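Local coordinates for protein beta-lactamase (PDB 6N1N) that probably hydrolyses beta-lactam antibiotics to substituted beta-amino acids, as a class D beta-lactamase of the serine-acylating type, at residues 26-35 with 148-159. Residues are numbered along the deposited sequence; the frame is centred on the assembly and turned at random.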
loop_
_atom_site.group_PDB
_atom_site.type_symbol
_atom_site.label_atom_id
_atom_site.label_comp_id
_atom_site.label_asym_id
_atom_site.label_seq_id
_atom_site.Cartn_x
_atom_site.Cartn_y
_atom_site.Cartn_z
ATOM N N THR A 26 10.829 -1.676 -6.244
ATOM C CA THR A 26 10.345 -2.031 -7.574
ATOM C C THR A 26 9.503 -0.868 -8.077
ATOM O O THR A 26 8.630 -0.378 -7.361
ATOM C CB THR A 26 9.503 -3.328 -7.524
ATOM O OG1 THR A 26 10.292 -4.373 -6.950
ATOM C CG2 THR A 26 9.028 -3.750 -8.910
ATOM N N ILE A 27 9.750 -0.438 -9.325
ATOM C CA ILE A 27 9.035 0.664 -9.936
ATOM C C ILE A 27 8.624 0.250 -11.341
ATOM O O ILE A 27 9.366 -0.450 -12.038
ATOM C CB ILE A 27 9.915 1.929 -9.946
ATOM C CG1 ILE A 27 10.141 2.447 -8.524
ATOM C CG2 ILE A 27 9.292 3.037 -10.800
ATOM C CD1 ILE A 27 11.297 3.396 -8.407
ATOM N N TYR A 28 7.427 0.668 -11.746
ATOM C CA TYR A 28 6.944 0.478 -13.111
ATOM C C TYR A 28 6.648 1.837 -13.724
ATOM O O TYR A 28 5.794 2.579 -13.226
ATOM C CB TYR A 28 5.701 -0.395 -13.141
ATOM C CG TYR A 28 5.167 -0.656 -14.541
ATOM C CD1 TYR A 28 5.830 -1.505 -15.399
ATOM C CD2 TYR A 28 4.006 -0.062 -14.968
ATOM C CE1 TYR A 28 5.347 -1.752 -16.670
ATOM C CE2 TYR A 28 3.497 -0.309 -16.228
ATOM C CZ TYR A 28 4.167 -1.154 -17.079
ATOM O OH TYR A 28 3.686 -1.412 -18.350
ATOM N N ASP A 29 7.372 2.145 -14.792
ATOM C CA ASP A 29 7.173 3.310 -15.640
ATOM C C ASP A 29 6.035 2.996 -16.609
ATOM O O ASP A 29 6.175 2.152 -17.490
ATOM C CB ASP A 29 8.512 3.609 -16.316
ATOM C CG ASP A 29 8.441 4.702 -17.368
ATOM O OD1 ASP A 29 7.356 4.973 -17.887
ATOM O OD2 ASP A 29 9.513 5.260 -17.705
ATOM N N TYR A 30 4.904 3.676 -16.434
ATOM C CA TYR A 30 3.668 3.330 -17.131
ATOM C C TYR A 30 3.718 3.679 -18.613
ATOM O O TYR A 30 3.373 2.851 -19.472
ATOM C CB TYR A 30 2.509 4.054 -16.432
ATOM C CG TYR A 30 1.154 3.785 -17.024
ATOM C CD1 TYR A 30 0.464 2.622 -16.728
ATOM C CD2 TYR A 30 0.557 4.706 -17.854
ATOM C CE1 TYR A 30 -0.797 2.379 -17.277
ATOM C CE2 TYR A 30 -0.702 4.473 -18.390
ATOM C CZ TYR A 30 -1.364 3.318 -18.097
ATOM O OH TYR A 30 -2.590 3.102 -18.657
ATOM N N LYS A 31 4.117 4.909 -18.937
ATOM C CA LYS A 31 4.132 5.341 -20.329
ATOM C C LYS A 31 5.087 4.491 -21.166
ATOM O O LYS A 31 4.758 4.077 -22.295
ATOM C CB LYS A 31 4.521 6.814 -20.393
ATOM C CG LYS A 31 4.756 7.354 -21.768
ATOM C CD LYS A 31 4.813 8.866 -21.751
ATOM C CE LYS A 31 6.101 9.367 -21.187
ATOM N NZ LYS A 31 6.134 10.874 -21.196
ATOM N N ASN A 32 6.273 4.214 -20.630
ATOM C CA ASN A 32 7.297 3.482 -21.361
ATOM C C ASN A 32 7.242 1.972 -21.156
ATOM O O ASN A 32 7.950 1.251 -21.869
ATOM C CB ASN A 32 8.673 4.016 -20.966
ATOM C CG ASN A 32 8.858 5.456 -21.375
ATOM O OD1 ASN A 32 8.695 5.806 -22.568
ATOM N ND2 ASN A 32 9.191 6.315 -20.419
ATOM N N LYS A 33 6.405 1.495 -20.233
ATOM C CA LYS A 33 6.298 0.074 -19.894
ATOM C C LYS A 33 7.661 -0.509 -19.504
ATOM O O LYS A 33 8.150 -1.488 -20.075
ATOM C CB LYS A 33 5.657 -0.706 -21.054
ATOM C CG LYS A 33 4.338 -0.143 -21.507
ATOM C CD LYS A 33 3.660 -1.089 -22.502
ATOM C CE LYS A 33 2.251 -0.637 -22.853
ATOM N NZ LYS A 33 2.266 0.564 -23.710
ATOM N N ILE A 34 8.277 0.091 -18.483
ATOM C CA ILE A 34 9.584 -0.352 -18.008
ATOM C C ILE A 34 9.497 -0.744 -16.539
ATOM O O ILE A 34 9.066 0.056 -15.697
ATOM C CB ILE A 34 10.658 0.736 -18.217
ATOM C CG1 ILE A 34 10.824 1.018 -19.714
ATOM C CG2 ILE A 34 11.973 0.307 -17.606
ATOM C CD1 ILE A 34 11.713 2.198 -20.002
ATOM N N TRP A 35 9.942 -1.977 -16.241
ATOM C CA TRP A 35 10.120 -2.441 -14.871
ATOM C C TRP A 35 11.538 -2.130 -14.403
ATOM O O TRP A 35 12.514 -2.481 -15.077
ATOM C CB TRP A 35 9.866 -3.951 -14.768
ATOM C CG TRP A 35 8.421 -4.334 -14.850
ATOM C CD1 TRP A 35 7.728 -4.644 -15.984
ATOM C CD2 TRP A 35 7.484 -4.440 -13.768
ATOM N NE1 TRP A 35 6.426 -4.940 -15.683
ATOM C CE2 TRP A 35 6.241 -4.809 -14.334
ATOM C CE3 TRP A 35 7.569 -4.266 -12.385
ATOM C CZ2 TRP A 35 5.113 -5.033 -13.561
ATOM C CZ3 TRP A 35 6.444 -4.471 -11.626
ATOM C CH2 TRP A 35 5.230 -4.855 -12.206
ATOM N N GLU A 148 5.627 -7.026 -6.968
ATOM C CA GLU A 148 5.066 -7.079 -8.321
ATOM C C GLU A 148 3.540 -7.092 -8.318
ATOM O O GLU A 148 2.903 -6.369 -9.092
ATOM C CB GLU A 148 5.632 -8.310 -9.028
ATOM C CG GLU A 148 5.079 -8.636 -10.385
ATOM C CD GLU A 148 5.617 -9.973 -10.898
ATOM O OE1 GLU A 148 6.624 -10.461 -10.329
ATOM O OE2 GLU A 148 5.035 -10.528 -11.855
ATOM N N GLU A 149 2.931 -7.892 -7.445
ATOM C CA GLU A 149 1.481 -7.988 -7.375
ATOM C C GLU A 149 0.844 -6.724 -6.814
ATOM O O GLU A 149 -0.271 -6.356 -7.229
ATOM C CB GLU A 149 1.091 -9.198 -6.519
ATOM C CG GLU A 149 1.437 -10.519 -7.146
ATOM C CD GLU A 149 1.181 -11.696 -6.242
ATOM O OE1 GLU A 149 1.484 -11.613 -5.038
ATOM O OE2 GLU A 149 0.668 -12.714 -6.745
ATOM N N GLN A 150 1.518 -6.048 -5.878
ATOM C CA GLN A 150 1.028 -4.747 -5.434
ATOM C C GLN A 150 0.936 -3.792 -6.610
ATOM O O GLN A 150 -0.070 -3.108 -6.801
ATOM C CB GLN A 150 1.942 -4.135 -4.369
ATOM C CG GLN A 150 1.930 -4.821 -3.030
ATOM C CD GLN A 150 0.987 -4.194 -2.037
ATOM O OE1 GLN A 150 0.014 -3.512 -2.387
ATOM N NE2 GLN A 150 1.263 -4.442 -0.763
ATOM N N ILE A 151 1.995 -3.749 -7.417
ATOM C CA ILE A 151 2.031 -2.832 -8.550
ATOM C C ILE A 151 0.967 -3.205 -9.568
ATOM O O ILE A 151 0.285 -2.332 -10.119
ATOM C CB ILE A 151 3.437 -2.813 -9.168
ATOM C CG1 ILE A 151 4.384 -2.018 -8.241
ATOM C CG2 ILE A 151 3.403 -2.244 -10.586
ATOM C CD1 ILE A 151 5.845 -2.150 -8.557
ATOM N N ASP A 152 0.802 -4.491 -9.858
ATOM C CA ASP A 152 -0.183 -4.853 -10.872
ATOM C C ASP A 152 -1.583 -4.458 -10.416
ATOM O O ASP A 152 -2.382 -3.960 -11.216
ATOM C CB ASP A 152 -0.069 -6.338 -11.210
ATOM C CG ASP A 152 1.025 -6.595 -12.293
ATOM O OD1 ASP A 152 1.127 -5.799 -13.267
ATOM O OD2 ASP A 152 1.805 -7.551 -12.166
ATOM N N PHE A 153 -1.855 -4.597 -9.114
ATOM C CA PHE A 153 -3.133 -4.162 -8.549
ATOM C C PHE A 153 -3.294 -2.646 -8.665
ATOM O O PHE A 153 -4.370 -2.153 -9.041
ATOM C CB PHE A 153 -3.218 -4.628 -7.090
ATOM C CG PHE A 153 -4.192 -3.834 -6.252
ATOM C CD1 PHE A 153 -5.550 -4.041 -6.350
ATOM C CD2 PHE A 153 -3.733 -2.855 -5.403
ATOM C CE1 PHE A 153 -6.431 -3.275 -5.594
ATOM C CE2 PHE A 153 -4.597 -2.101 -4.654
ATOM C CZ PHE A 153 -5.935 -2.299 -4.737
ATOM N N LEU A 154 -2.229 -1.903 -8.394
ATOM C CA LEU A 154 -2.294 -0.451 -8.455
ATOM C C LEU A 154 -2.464 0.045 -9.892
ATOM O O LEU A 154 -3.159 1.031 -10.102
ATOM C CB LEU A 154 -1.054 0.163 -7.828
ATOM C CG LEU A 154 -0.941 -0.006 -6.314
ATOM C CD1 LEU A 154 0.469 0.220 -5.843
ATOM C CD2 LEU A 154 -1.893 0.939 -5.598
ATOM N N ILE A 155 -1.852 -0.631 -10.879
ATOM C CA ILE A 155 -2.059 -0.261 -12.283
ATOM C C ILE A 155 -3.521 -0.444 -12.667
ATOM O O ILE A 155 -4.126 0.401 -13.351
ATOM C CB ILE A 155 -1.137 -1.087 -13.202
ATOM C CG1 ILE A 155 0.334 -0.758 -12.969
ATOM C CG2 ILE A 155 -1.471 -0.842 -14.666
ATOM C CD1 ILE A 155 1.287 -1.754 -13.578
ATOM N N ASN A 156 -4.094 -1.589 -12.303
ATOM C CA ASN A 156 -5.502 -1.836 -12.568
ATOM C C ASN A 156 -6.401 -0.816 -11.870
ATOM O O ASN A 156 -7.446 -0.451 -12.399
ATOM C CB ASN A 156 -5.867 -3.263 -12.152
ATOM C CG ASN A 156 -5.456 -4.280 -13.192
ATOM O OD1 ASN A 156 -5.617 -4.050 -14.385
ATOM N ND2 ASN A 156 -4.909 -5.398 -12.750
ATOM N N LEU A 157 -6.046 -0.394 -10.654
ATOM C CA LEU A 157 -6.788 0.678 -9.996
ATOM C C LEU A 157 -6.701 1.974 -10.798
ATOM O O LEU A 157 -7.729 2.614 -11.110
ATOM C CB LEU A 157 -6.252 0.855 -8.552
ATOM C CG LEU A 157 -6.976 1.736 -7.538
ATOM C CD1 LEU A 157 -6.332 1.663 -6.122
ATOM C CD2 LEU A 157 -7.048 3.174 -7.962
ATOM N N TYR A 158 -5.478 2.364 -11.168
ATOM C CA TYR A 158 -5.283 3.571 -11.962
ATOM C C TYR A 158 -6.062 3.531 -13.271
ATOM O O TYR A 158 -6.677 4.537 -13.659
ATOM C CB TYR A 158 -3.788 3.758 -12.221
ATOM C CG TYR A 158 -3.486 4.935 -13.124
ATOM C CD1 TYR A 158 -3.558 6.231 -12.646
ATOM C CD2 TYR A 158 -3.139 4.741 -14.443
ATOM C CE1 TYR A 158 -3.295 7.322 -13.468
ATOM C CE2 TYR A 158 -2.871 5.801 -15.267
ATOM C CZ TYR A 158 -2.939 7.101 -14.773
ATOM O OH TYR A 158 -2.666 8.158 -15.616
ATOM N N GLU A 159 -6.026 2.406 -13.978
ATOM C CA GLU A 159 -6.757 2.256 -15.233
ATOM C C GLU A 159 -8.247 2.050 -15.020
ATOM O O GLU A 159 -9.012 2.070 -15.994
ATOM C CB GLU A 159 -6.170 1.088 -16.026
ATOM C CG GLU A 159 -4.814 1.430 -16.637
ATOM C CD GLU A 159 -4.213 0.299 -17.456
ATOM O OE1 GLU A 159 -4.661 -0.858 -17.291
ATOM O OE2 GLU A 159 -3.301 0.582 -18.266
#
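One face of the central beta-sheet packs here against helix 147-159: Thr26, Tyr28 and Tyr30 of the first hairpin, with Trp35 on its return strand, meet Ile151, Ile155, Tyr158 and Glu159. The axes of strand 26-29 and helix 148-159 pass 9.1 Å apart, inclined at 32°. Ile151 divides its branches between partners: CD1 lies 3.6 Å from Thr26 CG2, whereas CG2, anti to the backbone N, sits 3.6 Å from Trp35 CH2 and also meets Tyr28 CB. The Trp35 indole carries Tyr28 CD1 over one face and presents its rim to Asp152. Thr26 OG1 turns elsewhere, hydrogen-bonding Ser43. One helical turn on, Ile155 CD1 approaches the Tyr28 ring obliquely, 3.5 Å from CD2. Such helix-on-sheet packing belongs to the alpha/beta half of the penicillin-binding transpeptidase fold, and strand 212-222, the next in the sheet, extends it through Phe215, which touches Ile155. At the hairpin end, the edge of Tyr158 points at a face of Tyr30 in a T-shaped stack, centroids 5.4 Å apart and planes at 77°. Tyr30 reaches the helix because its CG is anti to the backbone N (chi1 -179°); its OH donates to the anti lone pair of Glu159 OE2 at 2.6 Å. Glu159 OE1 forms a salt bridge with Lys161. An Asx motif shapes the turn itself, Asp29 OD1 accepting from Asn32 N at 3.0 Å.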